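Sugar phosphate isomerase/epimerase (Parabacteroides distasonis, PDB 3OBE) probably acts as an isomerase on sugar-type substrates and is built on a xylose isomerase-like TIM barrel. Local coordinates at residues A[79-82]-A[83-86]; A[121-125]-A[126-130]; A[283-286]-A[287-291]. All blocks are in the same frame, centred on the assembly; numbering follows the deposited sequence.

Contact 1: residues A[79-82]-A[83-86]. With EOH (ethanol), chain G.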
loop_
_atom_site.group_PDB
_atom_site.type_symbol
_atom_site.label_atom_id
_atom_site.label_comp_id
_atom_site.label_asym_id
_atom_site.label_seq_id
_atom_site.Cartn_x
_atom_site.Cartn_y
_atom_site.Cartn_z
ATOM N N LYS A 79 10.617 -17.771 -3.115
ATOM C CA LYS A 79 10.413 -18.644 -4.275
ATOM C C LYS A 79 9.089 -19.428 -4.179
ATOM O O LYS A 79 8.351 -19.554 -5.177
ATOM C CB LYS A 79 11.584 -19.621 -4.416
ATOM C CG LYS A 79 11.458 -20.568 -5.603
ATOM C CD LYS A 79 12.664 -21.508 -5.681
ATOM C CE LYS A 79 12.470 -22.506 -6.793
ATOM N NZ LYS A 79 11.693 -23.660 -6.307
ATOM N N ASP A 80 8.798 -19.980 -3.002
ATOM C CA ASP A 80 7.565 -20.776 -2.831
ATOM C C ASP A 80 6.351 -19.866 -2.860
ATOM O O ASP A 80 5.288 -20.250 -3.354
ATOM C CB ASP A 80 7.609 -21.543 -1.523
ATOM C CG ASP A 80 8.816 -22.472 -1.450
ATOM O OD1 ASP A 80 9.007 -23.283 -2.379
ATOM O OD2 ASP A 80 9.600 -22.366 -0.491
ATOM N N TYR A 81 6.503 -18.668 -2.301
ATOM C CA TYR A 81 5.394 -17.727 -2.304
ATOM C C TYR A 81 5.074 -17.360 -3.757
ATOM O O TYR A 81 3.935 -17.468 -4.197
ATOM C CB TYR A 81 5.762 -16.466 -1.549
ATOM C CG TYR A 81 4.643 -15.768 -0.823
ATOM C CD1 TYR A 81 3.292 -15.911 -1.192
ATOM C CD2 TYR A 81 4.947 -14.959 0.263
ATOM C CE1 TYR A 81 2.286 -15.260 -0.482
ATOM C CE2 TYR A 81 3.961 -14.330 0.971
ATOM C CZ TYR A 81 2.640 -14.465 0.605
ATOM O OH TYR A 81 1.701 -13.783 1.353
ATOM N N LYS A 82 6.098 -16.910 -4.485
ATOM C CA LYS A 82 5.927 -16.493 -5.880
ATOM C C LYS A 82 5.290 -17.627 -6.705
ATOM O O LYS A 82 4.370 -17.395 -7.478
ATOM C CB LYS A 82 7.271 -16.069 -6.463
ATOM C CG LYS A 82 7.174 -15.439 -7.838
ATOM C CD LYS A 82 8.512 -14.916 -8.356
ATOM C CE LYS A 82 8.306 -14.255 -9.741
ATOM N NZ LYS A 82 7.939 -15.222 -10.785
ATOM N N LYS A 83 5.753 -18.855 -6.502
ATOM C CA LYS A 83 5.203 -20.006 -7.253
ATOM C C LYS A 83 3.698 -20.203 -7.064
ATOM O O LYS A 83 2.945 -20.386 -8.035
ATOM C CB LYS A 83 5.951 -21.303 -6.884
ATOM C CG LYS A 83 5.359 -22.581 -7.464
ATOM C CD LYS A 83 5.659 -22.695 -8.954
ATOM C CE LYS A 83 5.561 -24.168 -9.453
ATOM N NZ LYS A 83 4.660 -24.233 -10.629
HETATM N N MSE A 84 3.254 -20.191 -5.810
HETATM C CA MSE A 84 1.848 -20.368 -5.459
HETATM C C MSE A 84 0.975 -19.308 -6.155
HETATM O O MSE A 84 -0.030 -19.596 -6.815
HETATM C CB MSE A 84 1.725 -20.219 -3.932
HETATM C CG MSE A 84 0.576 -20.921 -3.284
HETATM SE SE MSE A 84 1.083 -21.429 -1.475
HETATM C CE MSE A 84 1.788 -19.797 -0.887
ATOM N N VAL A 85 1.375 -18.052 -5.999
ATOM C CA VAL A 85 0.603 -16.934 -6.579
ATOM C C VAL A 85 0.631 -16.973 -8.125
ATOM O O VAL A 85 -0.387 -16.850 -8.780
ATOM C CB VAL A 85 1.107 -15.625 -5.993
ATOM C CG1 VAL A 85 0.469 -14.360 -6.646
ATOM C CG2 VAL A 85 0.943 -15.635 -4.464
ATOM N N ASP A 86 1.809 -17.154 -8.707
ATOM C CA ASP A 86 1.944 -17.251 -10.171
ATOM C C ASP A 86 1.073 -18.371 -10.754
ATOM O O ASP A 86 0.395 -18.194 -11.779
ATOM C CB ASP A 86 3.406 -17.525 -10.554
ATOM C CG ASP A 86 4.343 -16.329 -10.336
ATOM O OD1 ASP A 86 3.936 -15.153 -10.093
ATOM O OD2 ASP A 86 5.555 -16.575 -10.476
HETATM C C1 EOH G . 2.154 -13.248 4.796
HETATM C C2 EOH G . 1.063 -14.256 5.015
HETATM O O EOH G . 2.415 -12.976 3.443
HETATM O O HOH W 1 5.298 -13.140 -11.615
#

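Contact 2: residues A[121-125]-A[126-130]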
loop_
_atom_site.group_PDB
_atom_site.type_symbol
_atom_site.label_atom_id
_atom_site.label_comp_id
_atom_site.label_asym_id
_atom_site.label_seq_id
_atom_site.Cartn_x
_atom_site.Cartn_y
_atom_site.Cartn_z
ATOM N N ASP A 121 16.967 -7.521 -1.282
ATOM C CA ASP A 121 17.494 -8.769 -1.866
ATOM C C ASP A 121 16.382 -9.843 -1.895
ATOM O O ASP A 121 16.193 -10.578 -2.878
ATOM C CB ASP A 121 18.714 -9.237 -1.096
ATOM C CG ASP A 121 19.958 -8.373 -1.355
ATOM O OD1 ASP A 121 20.017 -7.614 -2.348
ATOM O OD2 ASP A 121 20.882 -8.470 -0.541
ATOM N N ILE A 122 15.642 -9.941 -0.798
ATOM C CA ILE A 122 14.563 -10.946 -0.668
ATOM C C ILE A 122 13.410 -10.601 -1.587
ATOM O O ILE A 122 12.854 -11.468 -2.242
ATOM C CB ILE A 122 14.073 -11.042 0.786
ATOM C CG1 ILE A 122 15.177 -11.614 1.693
ATOM C CG2 ILE A 122 12.728 -11.828 0.910
ATOM C CD1 ILE A 122 15.503 -13.077 1.451
ATOM N N HIS A 123 13.079 -9.318 -1.688
ATOM C CA HIS A 123 11.933 -8.914 -2.483
ATOM C C HIS A 123 12.266 -8.928 -3.972
ATOM O O HIS A 123 11.349 -9.094 -4.808
ATOM C CB HIS A 123 11.399 -7.532 -2.048
ATOM C CG HIS A 123 10.567 -7.575 -0.793
ATOM N ND1 HIS A 123 11.136 -7.745 0.455
ATOM C CD2 HIS A 123 9.224 -7.539 -0.599
ATOM C CE1 HIS A 123 10.173 -7.785 1.362
ATOM N NE2 HIS A 123 9.006 -7.636 0.757
ATOM N N ALA A 124 13.544 -8.816 -4.328
ATOM C CA ALA A 124 13.940 -8.992 -5.749
ATOM C C ALA A 124 13.671 -10.444 -6.151
ATOM O O ALA A 124 13.134 -10.749 -7.247
ATOM C CB ALA A 124 15.402 -8.571 -5.951
ATOM N N GLU A 125 13.993 -11.369 -5.260
ATOM C CA GLU A 125 13.674 -12.778 -5.493
ATOM C C GLU A 125 12.165 -12.985 -5.668
ATOM O O GLU A 125 11.734 -13.785 -6.515
ATOM C CB GLU A 125 14.124 -13.661 -4.308
ATOM C CG GLU A 125 15.576 -13.855 -3.990
ATOM C CD GLU A 125 15.747 -14.720 -2.687
ATOM O OE1 GLU A 125 14.951 -14.581 -1.729
ATOM O OE2 GLU A 125 16.645 -15.562 -2.634
ATOM N N LEU A 126 11.377 -12.293 -4.850
ATOM C CA LEU A 126 9.922 -12.402 -4.838
ATOM C C LEU A 126 9.326 -11.814 -6.134
ATOM O O LEU A 126 8.265 -12.251 -6.557
ATOM C CB LEU A 126 9.357 -11.687 -3.608
ATOM C CG LEU A 126 7.882 -11.841 -3.237
ATOM C CD1 LEU A 126 7.541 -13.330 -2.946
ATOM C CD2 LEU A 126 7.529 -10.917 -2.065
ATOM N N GLY A 127 10.045 -10.863 -6.760
ATOM C CA GLY A 127 9.678 -10.274 -8.053
ATOM C C GLY A 127 8.699 -9.126 -7.949
ATOM O O GLY A 127 8.017 -8.801 -8.922
ATOM N N VAL A 128 8.647 -8.478 -6.789
ATOM C CA VAL A 128 7.753 -7.314 -6.625
ATOM C C VAL A 128 8.232 -6.106 -7.402
ATOM O O VAL A 128 9.425 -5.970 -7.721
ATOM C CB VAL A 128 7.595 -6.900 -5.127
ATOM C CG1 VAL A 128 7.056 -8.120 -4.298
ATOM C CG2 VAL A 128 8.929 -6.290 -4.564
ATOM N N SER A 129 7.306 -5.220 -7.714
ATOM C CA SER A 129 7.600 -3.910 -8.248
ATOM C C SER A 129 7.772 -2.826 -7.184
ATOM O O SER A 129 8.465 -1.842 -7.439
ATOM C CB SER A 129 6.518 -3.451 -9.208
ATOM O OG SER A 129 6.525 -4.332 -10.319
ATOM N N CYS A 130 7.097 -2.980 -6.056
ATOM C CA CYS A 130 7.076 -1.981 -5.026
ATOM C C CYS A 130 7.333 -2.579 -3.632
ATOM O O CYS A 130 6.902 -3.683 -3.331
ATOM C CB CYS A 130 5.716 -1.286 -4.982
ATOM S SG CYS A 130 5.210 -0.648 -6.607
#

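Contact 3: residues A[283-286]-A[287-291]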
loop_
_atom_site.group_PDB
_atom_site.type_symbol
_atom_site.label_atom_id
_atom_site.label_comp_id
_atom_site.label_asym_id
_atom_site.label_seq_id
_atom_site.Cartn_x
_atom_site.Cartn_y
_atom_site.Cartn_z
ATOM N N LYS A 283 -20.358 -7.116 11.056
ATOM C CA LYS A 283 -21.662 -7.747 10.949
ATOM C C LYS A 283 -21.637 -9.244 10.645
ATOM O O LYS A 283 -22.583 -9.777 10.030
ATOM C CB LYS A 283 -22.463 -7.042 9.872
ATOM C CG LYS A 283 -22.591 -5.556 10.016
ATOM C CD LYS A 283 -23.760 -5.064 9.201
ATOM C CE LYS A 283 -23.881 -3.576 9.240
ATOM N NZ LYS A 283 -24.962 -3.109 8.328
ATOM N N GLY A 284 -20.560 -9.910 11.051
ATOM C CA GLY A 284 -20.490 -11.366 11.058
ATOM C C GLY A 284 -20.170 -12.048 9.751
ATOM O O GLY A 284 -20.254 -13.278 9.695
ATOM N N ARG A 285 -19.807 -11.275 8.736
ATOM C CA ARG A 285 -19.576 -11.803 7.397
ATOM C C ARG A 285 -18.099 -12.175 7.232
ATOM O O ARG A 285 -17.231 -11.784 8.023
ATOM C CB ARG A 285 -19.990 -10.780 6.352
ATOM C CG ARG A 285 -21.495 -10.407 6.410
ATOM C CD ARG A 285 -21.733 -9.215 5.525
ATOM N NE ARG A 285 -21.218 -7.992 6.143
ATOM C CZ ARG A 285 -21.505 -6.761 5.733
ATOM N NH1 ARG A 285 -22.231 -6.581 4.648
ATOM N NH2 ARG A 285 -21.015 -5.722 6.383
ATOM N N THR A 286 -17.814 -12.912 6.173
ATOM C CA THR A 286 -16.430 -13.264 5.874
ATOM C C THR A 286 -15.709 -12.128 5.170
ATOM O O THR A 286 -16.297 -11.362 4.400
ATOM C CB THR A 286 -16.332 -14.540 4.991
ATOM O OG1 THR A 286 -16.919 -14.307 3.698
ATOM C CG2 THR A 286 -17.002 -15.713 5.636
ATOM N N GLN A 287 -14.390 -12.067 5.362
ATOM C CA GLN A 287 -13.579 -11.159 4.564
ATOM C C GLN A 287 -13.642 -11.510 3.097
ATOM O O GLN A 287 -13.670 -10.593 2.263
ATOM C CB GLN A 287 -12.137 -11.135 5.072
ATOM C CG GLN A 287 -12.021 -10.555 6.492
ATOM C CD GLN A 287 -12.528 -9.137 6.559
ATOM O OE1 GLN A 287 -13.649 -8.896 6.994
ATOM N NE2 GLN A 287 -11.716 -8.188 6.132
ATOM N N PHE A 288 -13.700 -12.802 2.768
ATOM C CA PHE A 288 -13.819 -13.170 1.329
ATOM C C PHE A 288 -15.014 -12.519 0.688
ATOM O O PHE A 288 -14.914 -12.033 -0.427
ATOM C CB PHE A 288 -13.830 -14.666 1.085
ATOM C CG PHE A 288 -12.520 -15.182 0.605
ATOM C CD1 PHE A 288 -12.076 -14.876 -0.664
ATOM C CD2 PHE A 288 -11.715 -15.942 1.426
ATOM C CE1 PHE A 288 -10.864 -15.351 -1.114
ATOM C CE2 PHE A 288 -10.476 -16.401 0.973
ATOM C CZ PHE A 288 -10.079 -16.100 -0.305
ATOM N N GLU A 289 -16.153 -12.531 1.369
ATOM C CA GLU A 289 -17.342 -11.881 0.826
ATOM C C GLU A 289 -17.110 -10.438 0.502
ATOM O O GLU A 289 -17.435 -9.978 -0.584
ATOM C CB GLU A 289 -18.537 -12.031 1.757
ATOM C CG GLU A 289 -19.786 -11.361 1.129
ATOM C CD GLU A 289 -21.003 -11.355 1.997
ATOM O OE1 GLU A 289 -20.977 -11.964 3.088
ATOM O OE2 GLU A 289 -21.982 -10.657 1.573
ATOM N N GLY A 290 -16.529 -9.713 1.442
ATOM C CA GLY A 290 -16.284 -8.265 1.265
ATOM C C GLY A 290 -15.299 -7.999 0.150
ATOM O O GLY A 290 -15.505 -7.106 -0.669
ATOM N N VAL A 291 -14.314 -8.882 0.047
ATOM C CA VAL A 291 -13.295 -8.777 -0.996
ATOM C C VAL A 291 -13.896 -9.089 -2.376
ATOM O O VAL A 291 -13.629 -8.406 -3.349
ATOM C CB VAL A 291 -12.092 -9.695 -0.627
ATOM C CG1 VAL A 291 -11.276 -9.999 -1.817
ATOM C CG2 VAL A 291 -11.288 -9.019 0.538
HETATM O O HOH W 2 -14.764 -10.618 8.646
HETATM O O HOH W 3 -23.054 -8.411 2.483
HETATM O O HOH W 4 -19.613 -13.925 4.239
#

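Contact 1: residues A[79-82]-A[83-86]
Lys82 reaches one helical turn ahead to Asp86 and closes a salt bridge, with NZ 2.8 Å from OD2 on the syn side of the carboxylate. Its chain leaves with CG anti to the backbone N (chi1 -172°), runs straight as far as CE and turns only at chi4 (-68°), which brings the ammonium to OD2; on the way CG passes 3.3 Å from OD2 of Asp86. A water donates to Asp86 OD1 at 2.9 Å and makes a weak bond to Lys82 NZ, so both carboxylate oxygens have a partner. Tyr81 takes the inner side of the same helix. Its CD1 lies 4.0 Å from CG2 of Val85, which is oblique to the ring, while Ile92 and Ile55 of the barrel strands touch it from beyond. Ethanol O sits near the ring plane by Tyr81 OH, in a hydrogen bond whose 2.4 Å length is doubtful. Lys83 rests CB 3.4 Å from Lys79 O and sends its amine to Asp87. The chemistry implies an amphipathic helix: i to i+4 ion pairs outside, aromatic and aliphatic groups toward strands 52-55 and 91-95 and helix 38-48.

Contact 2: residues A[121-125]-A[126-130]
The backbone leaves its helix at Gly127, where phi turns positive (85°), and Gly127 N is shared between His123 O at 2.9 Å and, weakly, Ala124 O at 3.1 Å. One residue on, Val128 N comes back to His123 O in a weak bond of 3.4 Å, so this one carbonyl receives two amides, while the preceding turn keeps a regular bond from Leu126 N to Ile122 O. His123 and Val128 carry the side-chain part. CG2 of Val128 lies between its own backbone N and carbonyl carbon (chi1 -57° for CG1), which turns it back to the helix, 3.7 Å from CB of His123 and at the edge of the imidazole, near its plane. Leu126 runs alongside the histidine, pointing the same way, and its CD2 stands 4.1 Å from His123 CD2, oblique to the ring. The ring is thus bordered by two aliphatic groups, and its polar atoms are satisfied further off: ND1 bonds to Ala119 O, one turn back, and NE2 to Ser95 OG. Phe65 meets the imidazole edge-to-face. Beyond the turn, Ser129 and Cys130 make backbone hydrogen bonds with Ser93, consistent with closure of the barrel between strands 91-95 and 130-133, and Arg91 NH2 bonds to Gly127 O and Ser129 OG. The two weak bonds from Val128 N to His123 O and from Gly127 N to Ala124 O, the positive phi between them and the apolar touch of His123 with Val128 across the turn match a Schellman motif, a C-terminal helix cap, used in this TIM barrel to lead the chain from helix 109-126 into strand 130-133.

Contact 3: residues A[283-286]-A[287-291]
Thr286 and Glu289 meet at about a right angle: the hydroxyl of the threonine, OG1, accepts from Glu289 N at 3.0 Å with an N-H...O angle of 157°, and touches CB of the glutamate at 3.4 Å. The rotation that does this sets OG1 between the threonine's backbone N and carbonyl carbon (chi1 65°), aimed at the first turn. Arg285 approaches Glu289 differently. The aliphatic part of the arginine passes the carboxylate, its CB 3.6 Å from Glu289 OE1, while the guanidinium and carboxylate planes stand 89° apart and NE stays 5.0 Å from OE1, so no direct ion pair forms between them. A water in the guanidinium plane, at its edge, joins Arg285 NH1 to Glu289 OE2 instead. The stronger partners of these charges lie beyond: Asp281 for the arginine, Lys293 for the glutamate. The bond from Glu289 N to OG1 marks Thr286 as the N-cap of helix 287-300, which follows the last strand of the barrel, 273-276. A direct capping box would need the glutamate carboxylate to take the threonine amide; here a water fills that half, 2.8 Å from Thr286 N and 2.7 Å from Glu289 OE1. The next two amides, of Gln287 and Phe288, are bound by the carboxylate of Glu33, whose negative charge would probably suit the positive end of the helix dipole. Gln287 does not follow Glu289; its chain bends at chi2, and a further water links its OE1, at 2.6 Å, to Arg285 O. Its amide is gripped on both atoms, OE1 by Asp281 N and Trp249 NE1, NE2 by the carbonyls of Ser29 and Glu279.

Contact 1 lies mid-helix, contact 2 at a helix C-terminus and contact 3 at a helix N-terminus, and their chemistry differs accordingly: a side-chain ion pair with apolar packing, backbone capping with a buried imidazole, and a hydroxyl cap with water-bridged side chains beside it. All three are local and partly buried; contact 2 lies nearest the chain centre (about 15 Å between centres, against 20 and 21 Å) and has three buried residues against two in each other contact. Contacts 1 and 2 touch, Tyr81 CB 3.9 Å from Leu126 CD1, so helices 78-87 and 109-126 share a packing surface, and both reach Ile92. Contact 3 stands apart, about 25 Å from contact 1 between centres.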